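Local coordinates for protein gamma-glutamyltransferase 1 Threonine peptidase. MEROPS family T03 (Pseudomonas nitroreducens, PDB 5ZJG) that catalyses the transfer of gamma-glutamyl groups to amino acids and probably also hydrolyses glutathione to cysteinylglycine and glutamate, at residues T1-I6 with S15-L20; S73-I78 with S95-S100; L89-G94 with G165-I170; T19-F24 with N38-D43. All coordinates share one frame; numbering follows the deposited sequence.

Contact 1: residues T1-I6 with S15-L20. With GLY (glycine), chain G.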
loop_
_atom_site.group_PDB
_atom_site.type_symbol
_atom_site.label_atom_id
_atom_site.label_comp_id
_atom_site.label_asym_id
_atom_site.label_seq_id
_atom_site.Cartn_x
_atom_site.Cartn_y
_atom_site.Cartn_z
ATOM N N THR B 1 0.406 -2.562 6.086
ATOM C CA THR B 1 -0.145 -1.550 5.175
ATOM C C THR B 1 -1.623 -1.402 5.439
ATOM O O THR B 1 -2.256 -2.372 5.891
ATOM C CB THR B 1 0.100 -1.972 3.724
ATOM O OG1 THR B 1 1.506 -2.236 3.545
ATOM C CG2 THR B 1 -0.407 -0.916 2.727
ATOM N N THR B 2 -2.194 -0.233 5.124
ATOM C CA THR B 2 -3.652 -0.101 5.086
ATOM C C THR B 2 -4.069 0.959 4.069
ATOM O O THR B 2 -3.258 1.758 3.604
ATOM C CB THR B 2 -4.232 0.233 6.460
ATOM O OG1 THR B 2 -5.659 0.103 6.405
ATOM C CG2 THR B 2 -3.862 1.635 6.917
ATOM N N HIS B 3 -5.347 0.939 3.699
ATOM C CA HIS B 3 -5.857 1.822 2.654
ATOM C C HIS B 3 -7.202 2.410 3.049
ATOM O O HIS B 3 -8.025 1.707 3.640
ATOM C CB HIS B 3 -6.044 1.082 1.315
ATOM C CG HIS B 3 -6.550 1.976 0.230
ATOM N ND1 HIS B 3 -5.710 2.730 -0.558
ATOM C CD2 HIS B 3 -7.815 2.281 -0.167
ATOM C CE1 HIS B 3 -6.424 3.483 -1.372
ATOM N NE2 HIS B 3 -7.710 3.206 -1.181
ATOM N N PHE B 4 -7.455 3.670 2.656
ATOM C CA PHE B 4 -8.796 4.249 2.765
ATOM C C PHE B 4 -9.102 5.124 1.551
ATOM O O PHE B 4 -8.215 5.632 0.858
ATOM C CB PHE B 4 -8.983 5.021 4.064
ATOM C CG PHE B 4 -8.055 6.178 4.250
ATOM C CD1 PHE B 4 -8.383 7.436 3.737
ATOM C CD2 PHE B 4 -6.885 6.030 4.989
ATOM C CE1 PHE B 4 -7.517 8.526 3.928
ATOM C CE2 PHE B 4 -6.038 7.119 5.195
ATOM C CZ PHE B 4 -6.365 8.362 4.668
ATOM N N SER B 5 -10.397 5.264 1.293
ATOM C CA SER B 5 -10.930 5.904 0.101
ATOM C C SER B 5 -11.978 6.903 0.548
ATOM O O SER B 5 -12.765 6.599 1.448
ATOM C CB SER B 5 -11.561 4.871 -0.843
ATOM O OG SER B 5 -10.570 3.996 -1.353
ATOM N N ILE B 6 -11.998 8.083 -0.069
ATOM C CA ILE B 6 -12.923 9.152 0.322
ATOM C C ILE B 6 -13.392 9.878 -0.926
ATOM O O ILE B 6 -12.608 10.148 -1.833
ATOM C CB ILE B 6 -12.295 10.168 1.304
ATOM C CG1 ILE B 6 -11.907 9.474 2.620
ATOM C CG2 ILE B 6 -13.255 11.316 1.579
ATOM C CD1 ILE B 6 -11.061 10.308 3.551
ATOM N N SER B 15 -7.622 8.678 -2.523
ATOM C CA SER B 15 -7.335 7.269 -2.327
ATOM C C SER B 15 -5.943 7.216 -1.717
ATOM O O SER B 15 -4.995 7.710 -2.331
ATOM C CB SER B 15 -7.392 6.550 -3.680
ATOM O OG SER B 15 -7.482 5.147 -3.555
ATOM N N ASN B 16 -5.834 6.697 -0.489
ATOM C CA ASN B 16 -4.611 6.809 0.295
ATOM C C ASN B 16 -4.207 5.441 0.842
ATOM O O ASN B 16 -4.956 4.835 1.618
ATOM C CB ASN B 16 -4.778 7.794 1.446
ATOM C CG ASN B 16 -3.454 8.084 2.111
ATOM O OD1 ASN B 16 -2.752 8.973 1.687
ATOM N ND2 ASN B 16 -3.112 7.315 3.124
ATOM N N THR B 17 -3.015 4.971 0.451
ATOM C CA THR B 17 -2.422 3.759 1.007
ATOM C C THR B 17 -1.181 4.169 1.777
ATOM O O THR B 17 -0.336 4.889 1.240
ATOM C CB THR B 17 -2.051 2.757 -0.093
ATOM O OG1 THR B 17 -3.123 2.626 -1.067
ATOM C CG2 THR B 17 -1.738 1.384 0.541
ATOM N N TYR B 18 -1.068 3.745 3.036
ATOM C CA TYR B 18 0.175 4.051 3.742
ATOM C C TYR B 18 0.482 2.906 4.699
ATOM O O TYR B 18 -0.321 1.984 4.866
ATOM C CB TYR B 18 0.130 5.436 4.406
ATOM C CG TYR B 18 -0.762 5.637 5.631
ATOM C CD1 TYR B 18 -1.910 4.862 5.854
ATOM C CD2 TYR B 18 -0.474 6.647 6.522
ATOM C CE1 TYR B 18 -2.698 5.074 6.988
ATOM C CE2 TYR B 18 -1.246 6.863 7.659
ATOM C CZ TYR B 18 -2.366 6.092 7.869
ATOM O OH TYR B 18 -3.124 6.279 8.987
ATOM N N THR B 19 1.693 2.910 5.249
ATOM C CA THR B 19 2.172 1.663 5.827
ATOM C C THR B 19 3.405 1.871 6.686
ATOM O O THR B 19 4.140 2.847 6.540
ATOM C CB THR B 19 2.491 0.658 4.718
ATOM O OG1 THR B 19 2.775 -0.618 5.290
ATOM C CG2 THR B 19 3.666 1.135 3.883
ATOM N N LEU B 20 3.650 0.882 7.556
ATOM C CA LEU B 20 4.944 0.664 8.190
ATOM C C LEU B 20 5.740 -0.434 7.497
ATOM O O LEU B 20 6.896 -0.689 7.870
ATOM C CB LEU B 20 4.744 0.275 9.649
ATOM C CG LEU B 20 4.175 1.319 10.605
ATOM C CD1 LEU B 20 3.966 0.640 11.960
ATOM C CD2 LEU B 20 5.153 2.500 10.736
HETATM N N GLY G . 0.874 -6.893 4.493
HETATM C CA GLY G . 0.708 -5.458 4.408
HETATM C C GLY G . 1.428 -4.889 3.214
HETATM O O GLY G . 2.650 -4.726 3.224
HETATM O OXT GLY G . 0.805 -4.552 2.212
HETATM O O HOH W 1 2.173 -1.767 8.198
#

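Contact 2: residues S73-I78 with S95-S100. With GLY (glycine), chain E.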
loop_
_atom_site.group_PDB
_atom_site.type_symbol
_atom_site.label_atom_id
_atom_site.label_comp_id
_atom_site.label_asym_id
_atom_site.label_seq_id
_atom_site.Cartn_x
_atom_site.Cartn_y
_atom_site.Cartn_z
ATOM N N SER B 73 4.646 -1.624 -3.969
ATOM C CA SER B 73 3.518 -2.153 -4.722
ATOM C C SER B 73 2.233 -1.392 -4.420
ATOM O O SER B 73 1.179 -1.723 -4.985
ATOM C CB SER B 73 3.327 -3.635 -4.395
ATOM O OG SER B 73 4.501 -4.376 -4.724
ATOM N N MET B 74 2.276 -0.400 -3.532
ATOM C CA MET B 74 1.043 0.289 -3.156
ATOM C C MET B 74 0.498 1.067 -4.346
ATOM O O MET B 74 1.232 1.743 -5.065
ATOM C CB MET B 74 1.268 1.247 -1.992
ATOM C CG MET B 74 1.655 0.581 -0.676
ATOM S SD MET B 74 1.797 1.751 0.666
ATOM C CE MET B 74 3.376 2.523 0.273
ATOM N N SER B 75 -0.803 0.973 -4.553
ATOM C CA SER B 75 -1.428 1.441 -5.791
ATOM C C SER B 75 -2.776 2.103 -5.496
ATOM O O SER B 75 -3.811 1.681 -6.019
ATOM C CB SER B 75 -1.612 0.271 -6.761
ATOM O OG SER B 75 -0.434 -0.501 -6.932
ATOM N N PRO B 76 -2.794 3.168 -4.691
ATOM C CA PRO B 76 -4.062 3.889 -4.477
ATOM C C PRO B 76 -4.596 4.387 -5.814
ATOM O O PRO B 76 -3.847 4.918 -6.642
ATOM C CB PRO B 76 -3.681 5.041 -3.536
ATOM C CG PRO B 76 -2.192 5.241 -3.785
ATOM C CD PRO B 76 -1.661 3.851 -4.028
ATOM N N SER B 77 -5.872 4.105 -6.076
ATOM C CA SER B 77 -6.410 4.265 -7.423
ATOM C C SER B 77 -7.715 5.052 -7.430
ATOM O O SER B 77 -8.515 4.976 -6.496
ATOM C CB SER B 77 -6.650 2.892 -8.070
ATOM O OG SER B 77 -5.417 2.202 -8.313
ATOM N N ILE B 78 -7.918 5.802 -8.510
ATOM C CA ILE B 78 -9.174 6.495 -8.785
ATOM C C ILE B 78 -9.526 6.251 -10.245
ATOM O O ILE B 78 -8.761 6.629 -11.133
ATOM C CB ILE B 78 -9.086 8.008 -8.518
ATOM C CG1 ILE B 78 -8.766 8.297 -7.052
ATOM C CG2 ILE B 78 -10.393 8.699 -8.937
ATOM C CD1 ILE B 78 -8.422 9.740 -6.753
ATOM N N SER B 95 3.301 -7.314 -2.231
ATOM C CA SER B 95 3.371 -7.631 -3.655
ATOM C C SER B 95 2.056 -8.133 -4.230
ATOM O O SER B 95 1.996 -8.326 -5.440
ATOM C CB SER B 95 4.453 -8.684 -3.922
ATOM O OG SER B 95 4.170 -9.905 -3.266
ATOM N N ARG B 96 1.028 -8.344 -3.409
ATOM C CA ARG B 96 -0.304 -8.720 -3.865
ATOM C C ARG B 96 -1.205 -7.519 -4.169
ATOM O O ARG B 96 -2.323 -7.711 -4.660
ATOM C CB ARG B 96 -0.979 -9.584 -2.792
ATOM C CG ARG B 96 -0.459 -11.022 -2.628
ATOM C CD ARG B 96 1.022 -11.111 -2.234
ATOM N NE ARG B 96 1.307 -12.422 -1.644
ATOM C CZ ARG B 96 2.520 -12.874 -1.340
ATOM N NH1 ARG B 96 3.599 -12.134 -1.572
ATOM N NH2 ARG B 96 2.652 -14.075 -0.797
ATOM N N ILE B 97 -0.757 -6.289 -3.894
ATOM C CA ILE B 97 -1.670 -5.146 -3.940
ATOM C C ILE B 97 -2.230 -4.946 -5.335
ATOM O O ILE B 97 -3.444 -4.833 -5.521
ATOM C CB ILE B 97 -0.962 -3.879 -3.443
ATOM C CG1 ILE B 97 -0.795 -3.971 -1.932
ATOM C CG2 ILE B 97 -1.734 -2.608 -3.853
ATOM C CD1 ILE B 97 0.136 -2.906 -1.351
ATOM N N PHE B 98 -1.359 -4.837 -6.335
ATOM C CA PHE B 98 -1.894 -4.493 -7.648
ATOM C C PHE B 98 -2.533 -5.679 -8.362
ATOM O O PHE B 98 -3.414 -5.459 -9.203
ATOM C CB PHE B 98 -0.823 -3.843 -8.533
ATOM C CG PHE B 98 0.468 -4.595 -8.597
ATOM C CD1 PHE B 98 0.626 -5.648 -9.466
ATOM C CD2 PHE B 98 1.552 -4.211 -7.795
ATOM C CE1 PHE B 98 1.852 -6.340 -9.546
ATOM C CE2 PHE B 98 2.741 -4.895 -7.863
ATOM C CZ PHE B 98 2.886 -5.957 -8.737
ATOM N N THR B 99 -2.161 -6.934 -8.046
ATOM C CA THR B 99 -2.969 -8.045 -8.566
ATOM C C THR B 99 -4.346 -8.090 -7.921
ATOM O O THR B 99 -5.330 -8.446 -8.589
ATOM C CB THR B 99 -2.270 -9.397 -8.376
ATOM O OG1 THR B 99 -2.025 -9.653 -6.985
ATOM C CG2 THR B 99 -0.947 -9.411 -9.149
ATOM N N SER B 100 -4.449 -7.704 -6.651
ATOM C CA SER B 100 -5.768 -7.668 -6.008
ATOM C C SER B 100 -6.650 -6.579 -6.605
ATOM O O SER B 100 -7.838 -6.806 -6.858
ATOM C CB SER B 100 -5.610 -7.474 -4.500
ATOM O OG SER B 100 -5.408 -8.732 -3.867
HETATM N N GLY E . 5.743 -2.350 1.991
HETATM C CA GLY E . 4.973 -2.964 0.922
HETATM C C GLY E . 4.851 -2.030 -0.265
HETATM O O GLY E . 4.537 -2.434 -1.387
HETATM O OXT GLY E . 5.072 -0.829 -0.106
#

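Contact 3: residues L89-G94 with G165-I170. With GLY (glycine), chain G.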
loop_
_atom_site.group_PDB
_atom_site.type_symbol
_atom_site.label_atom_id
_atom_site.label_comp_id
_atom_site.label_asym_id
_atom_site.label_seq_id
_atom_site.Cartn_x
_atom_site.Cartn_y
_atom_site.Cartn_z
ATOM N N LEU B 89 -10.475 3.100 -5.072
ATOM C CA LEU B 89 -10.145 1.849 -4.389
ATOM C C LEU B 89 -8.650 1.734 -4.159
ATOM O O LEU B 89 -7.846 2.396 -4.815
ATOM C CB LEU B 89 -10.636 0.619 -5.170
ATOM C CG LEU B 89 -9.900 0.212 -6.455
ATOM C CD1 LEU B 89 -10.383 -1.152 -6.933
ATOM C CD2 LEU B 89 -10.098 1.231 -7.562
ATOM N N GLY B 90 -8.305 0.857 -3.220
ATOM C CA GLY B 90 -6.925 0.502 -2.931
ATOM C C GLY B 90 -6.938 -0.579 -1.876
ATOM O O GLY B 90 -8.001 -0.957 -1.368
ATOM N N THR B 91 -5.746 -1.089 -1.558
ATOM C CA THR B 91 -5.623 -2.211 -0.636
ATOM C C THR B 91 -4.200 -2.322 -0.113
ATOM O O THR B 91 -3.250 -1.944 -0.803
ATOM C CB THR B 91 -6.019 -3.535 -1.311
ATOM O OG1 THR B 91 -5.873 -4.606 -0.368
ATOM C CG2 THR B 91 -5.135 -3.821 -2.549
ATOM N N PRO B 92 -4.022 -2.889 1.072
ATOM C CA PRO B 92 -2.715 -3.388 1.489
ATOM C C PRO B 92 -2.454 -4.745 0.860
ATOM O O PRO B 92 -3.298 -5.302 0.164
ATOM C CB PRO B 92 -2.879 -3.518 2.998
ATOM C CG PRO B 92 -4.321 -3.906 3.150
ATOM C CD PRO B 92 -5.011 -3.029 2.142
ATOM N N GLY B 93 -1.271 -5.288 1.153
ATOM C CA GLY B 93 -0.980 -6.645 0.723
ATOM C C GLY B 93 0.394 -6.829 0.107
ATOM O O GLY B 93 0.625 -7.860 -0.533
ATOM N N GLY B 94 1.303 -5.869 0.275
ATOM C CA GLY B 94 2.633 -6.033 -0.285
ATOM C C GLY B 94 2.559 -6.301 -1.773
ATOM O O GLY B 94 1.851 -5.612 -2.512
ATOM N N GLY B 165 -5.242 -9.017 0.963
ATOM C CA GLY B 165 -5.672 -7.640 0.838
ATOM C C GLY B 165 -6.797 -7.270 1.778
ATOM O O GLY B 165 -7.325 -8.073 2.559
ATOM N N ASP B 166 -7.178 -5.997 1.675
ATOM C CA ASP B 166 -8.250 -5.394 2.475
ATOM C C ASP B 166 -8.765 -4.201 1.677
ATOM O O ASP B 166 -8.434 -3.038 1.960
ATOM C CB ASP B 166 -7.726 -4.982 3.854
ATOM C CG ASP B 166 -8.821 -4.502 4.807
ATOM O OD1 ASP B 166 -10.009 -4.558 4.448
ATOM O OD2 ASP B 166 -8.466 -4.072 5.935
ATOM N N ILE B 167 -9.527 -4.494 0.630
ATOM C CA ILE B 167 -9.971 -3.465 -0.291
ATOM C C ILE B 167 -10.952 -2.551 0.424
ATOM O O ILE B 167 -11.835 -3.015 1.155
ATOM C CB ILE B 167 -10.628 -4.101 -1.529
ATOM C CG1 ILE B 167 -9.596 -4.879 -2.374
ATOM C CG2 ILE B 167 -11.290 -3.031 -2.363
ATOM C CD1 ILE B 167 -8.909 -4.062 -3.444
ATOM N N GLN B 168 -10.800 -1.248 0.211
ATOM C CA GLN B 168 -11.765 -0.246 0.661
ATOM C C GLN B 168 -12.126 0.581 -0.563
ATOM O O GLN B 168 -11.245 1.193 -1.175
ATOM C CB GLN B 168 -11.201 0.650 1.761
ATOM C CG GLN B 168 -10.724 -0.096 2.987
ATOM C CD GLN B 168 -11.823 -0.796 3.710
ATOM O OE1 GLN B 168 -12.972 -0.362 3.682
ATOM N NE2 GLN B 168 -11.474 -1.888 4.384
ATOM N N ALA B 169 -13.404 0.556 -0.960
ATOM C CA ALA B 169 -13.797 1.101 -2.245
ATOM C C ALA B 169 -15.045 1.964 -2.122
ATOM O O ALA B 169 -15.918 1.733 -1.266
ATOM C CB ALA B 169 -14.063 -0.008 -3.281
ATOM N N ILE B 170 -15.140 2.928 -3.038
ATOM C CA ILE B 170 -16.327 3.770 -3.188
ATOM C C ILE B 170 -16.698 3.766 -4.660
ATOM O O ILE B 170 -15.838 4.002 -5.507
ATOM C CB ILE B 170 -16.071 5.217 -2.725
ATOM C CG1 ILE B 170 -15.773 5.264 -1.224
ATOM C CG2 ILE B 170 -17.272 6.123 -3.060
ATOM C CD1 ILE B 170 -15.254 6.609 -0.770
HETATM N N GLY G . 0.874 -6.893 4.493
HETATM C CA GLY G . 0.708 -5.458 4.408
HETATM C C GLY G . 1.428 -4.889 3.214
HETATM O O GLY G . 2.650 -4.726 3.224
HETATM O OXT GLY G . 0.805 -4.552 2.212
#

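Contact 4: residues T19-F24 with N38-D43. With GLY (glycine), chain E; GLY (glycine), chain F.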
loop_
_atom_site.group_PDB
_atom_site.type_symbol
_atom_site.label_atom_id
_atom_site.label_comp_id
_atom_site.label_asym_id
_atom_site.label_seq_id
_atom_site.Cartn_x
_atom_site.Cartn_y
_atom_site.Cartn_z
ATOM N N THR B 19 1.693 2.910 5.249
ATOM C CA THR B 19 2.172 1.663 5.827
ATOM C C THR B 19 3.405 1.871 6.686
ATOM O O THR B 19 4.140 2.847 6.540
ATOM C CB THR B 19 2.491 0.658 4.718
ATOM O OG1 THR B 19 2.775 -0.618 5.290
ATOM C CG2 THR B 19 3.666 1.135 3.883
ATOM N N LEU B 20 3.650 0.882 7.556
ATOM C CA LEU B 20 4.944 0.664 8.190
ATOM C C LEU B 20 5.740 -0.434 7.497
ATOM O O LEU B 20 6.896 -0.689 7.870
ATOM C CB LEU B 20 4.744 0.275 9.649
ATOM C CG LEU B 20 4.175 1.319 10.605
ATOM C CD1 LEU B 20 3.966 0.640 11.960
ATOM C CD2 LEU B 20 5.153 2.500 10.736
ATOM N N ASN B 21 5.138 -1.051 6.481
ATOM C CA ASN B 21 5.525 -2.288 5.806
ATOM C C ASN B 21 4.915 -3.458 6.571
ATOM O O ASN B 21 3.704 -3.656 6.480
ATOM C CB ASN B 21 7.039 -2.435 5.613
ATOM C CG ASN B 21 7.370 -3.580 4.671
ATOM O OD1 ASN B 21 6.485 -4.114 3.996
ATOM N ND2 ASN B 21 8.633 -3.966 4.612
ATOM N N TRP B 22 5.683 -4.248 7.308
ATOM C CA TRP B 22 5.047 -5.361 7.997
ATOM C C TRP B 22 4.282 -4.851 9.220
ATOM O O TRP B 22 4.329 -3.672 9.563
ATOM C CB TRP B 22 6.085 -6.425 8.336
ATOM C CG TRP B 22 6.480 -7.080 7.071
ATOM C CD1 TRP B 22 7.486 -6.694 6.240
ATOM C CD2 TRP B 22 5.823 -8.185 6.427
ATOM N NE1 TRP B 22 7.526 -7.509 5.137
ATOM C CE2 TRP B 22 6.515 -8.433 5.228
ATOM C CE3 TRP B 22 4.729 -8.997 6.759
ATOM C CZ2 TRP B 22 6.156 -9.461 4.358
ATOM C CZ3 TRP B 22 4.378 -10.020 5.897
ATOM C CH2 TRP B 22 5.083 -10.237 4.706
ATOM N N ASP B 23 3.509 -5.745 9.834
ATOM C CA ASP B 23 2.680 -5.355 10.970
ATOM C C ASP B 23 3.553 -4.822 12.097
ATOM O O ASP B 23 4.453 -5.516 12.592
ATOM C CB ASP B 23 1.848 -6.539 11.455
ATOM C CG ASP B 23 0.870 -7.037 10.400
ATOM O OD1 ASP B 23 0.212 -6.207 9.737
ATOM O OD2 ASP B 23 0.775 -8.262 10.229
ATOM N N PHE B 24 3.288 -3.576 12.486
ATOM C CA PHE B 24 4.031 -2.862 13.520
ATOM C C PHE B 24 5.446 -2.534 13.093
ATOM O O PHE B 24 6.279 -2.196 13.943
ATOM C CB PHE B 24 4.060 -3.637 14.844
ATOM C CG PHE B 24 2.699 -3.966 15.379
ATOM C CD1 PHE B 24 1.884 -2.970 15.902
ATOM C CD2 PHE B 24 2.228 -5.264 15.358
ATOM C CE1 PHE B 24 0.619 -3.275 16.377
ATOM C CE2 PHE B 24 0.978 -5.569 15.840
ATOM C CZ PHE B 24 0.176 -4.571 16.355
ATOM N N ASN B 38 8.843 2.327 10.790
ATOM C CA ASN B 38 8.693 1.399 9.690
ATOM C C ASN B 38 9.874 0.438 9.583
ATOM O O ASN B 38 10.969 0.692 10.085
ATOM C CB ASN B 38 8.566 2.175 8.387
ATOM C CG ASN B 38 9.837 2.879 7.994
ATOM O OD1 ASN B 38 10.706 2.300 7.321
ATOM N ND2 ASN B 38 9.974 4.131 8.430
ATOM N N ASP B 39 9.630 -0.680 8.894
ATOM C CA ASP B 39 10.710 -1.535 8.408
ATOM C C ASP B 39 10.621 -1.579 6.882
ATOM O O ASP B 39 10.706 -2.645 6.262
ATOM C CB ASP B 39 10.713 -2.923 9.079
ATOM C CG ASP B 39 9.469 -3.782 8.822
ATOM O OD1 ASP B 39 8.459 -3.317 8.269
ATOM O OD2 ASP B 39 9.499 -4.965 9.231
ATOM N N GLU B 40 10.507 -0.388 6.280
ATOM C CA GLU B 40 10.347 -0.262 4.838
ATOM C C GLU B 40 11.615 -0.627 4.071
ATOM O O GLU B 40 11.548 -0.880 2.864
ATOM C CB GLU B 40 9.917 1.156 4.479
ATOM C CG GLU B 40 8.860 1.225 3.410
ATOM C CD GLU B 40 7.469 0.819 3.902
ATOM O OE1 GLU B 40 6.920 1.462 4.826
ATOM O OE2 GLU B 40 6.908 -0.142 3.356
ATOM N N MET B 41 12.772 -0.640 4.726
ATOM C CA MET B 41 14.004 -0.902 3.991
ATOM C C MET B 41 13.989 -2.267 3.325
ATOM O O MET B 41 14.719 -2.478 2.351
ATOM C CB MET B 41 15.214 -0.785 4.916
ATOM C CG MET B 41 15.464 0.649 5.432
ATOM S SD MET B 41 16.038 1.796 4.162
ATOM C CE MET B 41 17.743 1.299 3.925
ATOM N N ASP B 42 13.180 -3.204 3.817
ATOM C CA ASP B 42 13.161 -4.531 3.207
ATOM C C ASP B 42 12.532 -4.531 1.818
ATOM O O ASP B 42 12.621 -5.557 1.122
ATOM C CB ASP B 42 12.427 -5.533 4.108
ATOM C CG ASP B 42 12.542 -6.974 3.606
ATOM O OD1 ASP B 42 13.659 -7.544 3.627
ATOM O OD2 ASP B 42 11.516 -7.547 3.177
ATOM N N ASP B 43 11.912 -3.424 1.394
ATOM C CA ASP B 43 11.368 -3.319 0.050
ATOM C C ASP B 43 12.443 -3.012 -0.988
ATOM O O ASP B 43 12.193 -3.191 -2.186
ATOM C CB ASP B 43 10.249 -2.259 0.023
ATOM C CG ASP B 43 8.910 -2.810 0.469
ATOM O OD1 ASP B 43 8.792 -4.051 0.647
ATOM O OD2 ASP B 43 7.973 -1.992 0.644
HETATM N N GLY E . 5.743 -2.350 1.991
HETATM C CA GLY E . 4.973 -2.964 0.922
HETATM C C GLY E . 4.851 -2.030 -0.265
HETATM O O GLY E . 4.537 -2.434 -1.387
HETATM O OXT GLY E . 5.072 -0.829 -0.106
HETATM N N GLY F . 1.110 -9.600 6.903
HETATM C CA GLY F . 1.233 -8.999 5.590
HETATM C C GLY F . 1.198 -7.489 5.633
HETATM O O GLY F . 1.462 -6.872 6.667
HETATM O O HOH W 2 9.245 -6.098 2.782
#

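Contact 1: residues T1-I6 with S15-L20
Thr1, the likely nucleophile of this N-terminal nucleophile enzyme, faces Thr19 across the open end of a hairpin, the two OG1 atoms hydrogen-bonded at 2.7 Å, although a crowded bound glycine beside Thr1 OG1 makes that atom's place less sure. A water joins the same ends, accepting from Thr1 N at 2.9 Å and from Leu20 N. With OG1 beside its own backbone N (chi1 -54°), Thr1 turns CG2 the other way, tightly against Thr17 CG2 at 3.4 Å. A threonine suits the start of the chain, offering a hydroxyl to the site and a methyl to the strand behind it.

One step back, His3 presents the edge of its ring to Thr17, ND1 lying 2.6 Å from Thr17 OG1 in a hydrogen bond that either atom could donate. On the far side of the ring NE2 donates to Ser5 OG at 3.0 Å, so the imidazole is pinned at two corners. On the other face of the hairpin Asn16 CB sits over the Phe4 ring in a CH-pi contact, 3.9 Å from its centroid, while Thr2 CG2 leans on Tyr18 CE1 at 3.6 Å.

Paired backbone bonds of Thr2 with Tyr18 and of Phe4 with Asn16 set this antiparallel register. Strand 13-19 pairs onward with a strand of the partner chain, which also receives Tyr18 OH and Asn16 OD1. The face bearing His3 lies against the four-stranded sheet, Ser5 OG bonding to Gln168 O and Ser15 OG to Ser77 O, with Val88 of strand 84-90 beneath both serines.

Contact 2: residues S73-I78 with S95-S100
Ser73 meets Phe98 and Ile97 at once. Its OG comes in at the rim of the Phe98 ring, 3.6 Å from CE2, and also has a weak hydrogen bond to a basic side chain of the partner chain. Its carbonyl O lies 3.2 Å from Ile97 CG2, a close approach, while its N turns to a bound glycine and donates to the glycine O at 2.7 Å in a nearly straight bond (165°). So small a residue leaves space for both ring and ligand.

Met74 points its CB away from the helix, yet its chain runs beside Ile97, CG 3.9 Å from CD1, and its bend at chi3 lets CE pass near the glycine carboxylate. A long, flexible thioether fits such a lining, where Thr17 and Thr19 also touch it.

Ser75 turns back toward the helix. Its OG donates to Ser73 O at 2.8 Å from 43° above the carbonyl plane, tying the loop to itself, and lies 3.7 Å from Phe98 CB. Phe98 holds CG between its backbone N and carbonyl carbon (chi1 50°), which lays the ring edge along Ser73 and Ser75.

The loop 73-76, laid against the start of helix 97-109, probably forms part of the wall of the gamma-glutamyl site, and the carboxylate held by Ser73 N is consistent with the place of the substrate's alpha-carboxylate in this family.

Contact 3: residues L89-G94 with G165-I170
Thr91 and Asp166 make the tight end of this contact: Asp166 N donates to Thr91 OG1 at 2.8 Å, almost straight (170°). The Thr91 hydroxyl, swung away from its own N (chi1 180°), also gives its proton to Pro92 O, 2.7 Å away, on a lone pair in the carbonyl plane. A valine here would probably leave Asp166 N without its acceptor and let the Pro92 carbonyl turn. Gly165 passes so close beneath that any CB would strike Thr91 OG1. Around this bond Ile167 CD1 packs on Thr91 CB at 3.6 Å, and Pro92 CG rests 3.6 Å from Asp166 CB.

This tight end lies just before Gly93 and Gly94, whose N-H groups both face a carboxylate oxygen of a bound glycine, at distances too short to be taken literally. Such a pair of amides is consistent with the oxyanion hole of gamma-glutamyltransferases, beside Thr1.

Toward strands 84-90 and 168-173 the join is looser. Gln168 N reaches Gly90 O at a long 3.2 Å, Leu89 CB merely touches Ala169 CB at 4.0 Å, and the Gln168 amide leads away, its NE2 bonding weakly to Asp166 OD1 while OE1 turns to Ser181 OG.

Contact 4: residues T19-F24 with N38-D43
Asn21 and Asp39 anchor the hydrogen bonds between these two loops. Asn21 ND2 points straight at Asp39 O (3.0 Å, 179°), in its own amide plane but 45° above that of the carbonyl. Asp39 N answers Leu20 O at 2.9 Å, and Asp39 OD1 takes Trp22 N on its syn lone pair at 3.1 Å, the carboxylate being folded back by chi1 of 63°.

Each loop is also braced from within: Thr19 OG1 accepts from Asn21 N at 2.7 Å, an ST turn, and Asn38 OD1 from Glu40 N at 2.9 Å, an Asx turn leading into the 3-10 segment 40-43. Together they shape the likely pocket for the alpha-amino end of the gamma-glutamyl substrate, where a bound glycine now lies.

Acidic groups gather round the amino group of that glycine, whose N donates to Asn21 OD1 at 2.8 Å and to Asp43 OD2 at 2.6 Å, with Glu40 OE2 close by; both acids also form salt bridges with basic side chains of the partner chain. Asparagine suits position 21, its amide offering donor and acceptor together. A leucine in place of Asn21 would probably leave the ligand's amino group short of an acceptor and Asp39 O without its donor.

One water accepts from Asn21 ND2 and Trp22 NE1 and donates to Asp42 OD2 and Asp43 OD1. By plain contact, Leu20 CD2 rests on the Asn38 backbone, 3.7 Å from its N, while the Trp22 ring stacks on Phe54.

All four contacts are buried, but contacts 2 and 3 lie nearest the centre of the chain, while contact 4 stands farthest out, in loops; contacts 1, 2 and 4 all border the partner chain extensively. Contact 1 is strand pairing with hydroxyls and an imidazole near the nucleophile; contact 2 sets serine oxygens and a methionine against apolar side chains of a helix start; contact 3 joins loose strand ends through a threonine hydroxyl and glycine backbone. Contacts 2 and 3 reach the same four-stranded sheet. Contact 4 is the most acidic and shares Thr19 and Leu20 with contact 1. Contacts 2 and 4 grip opposite ends of one glycine; contacts 1 and 3 meet at another, beside Thr1.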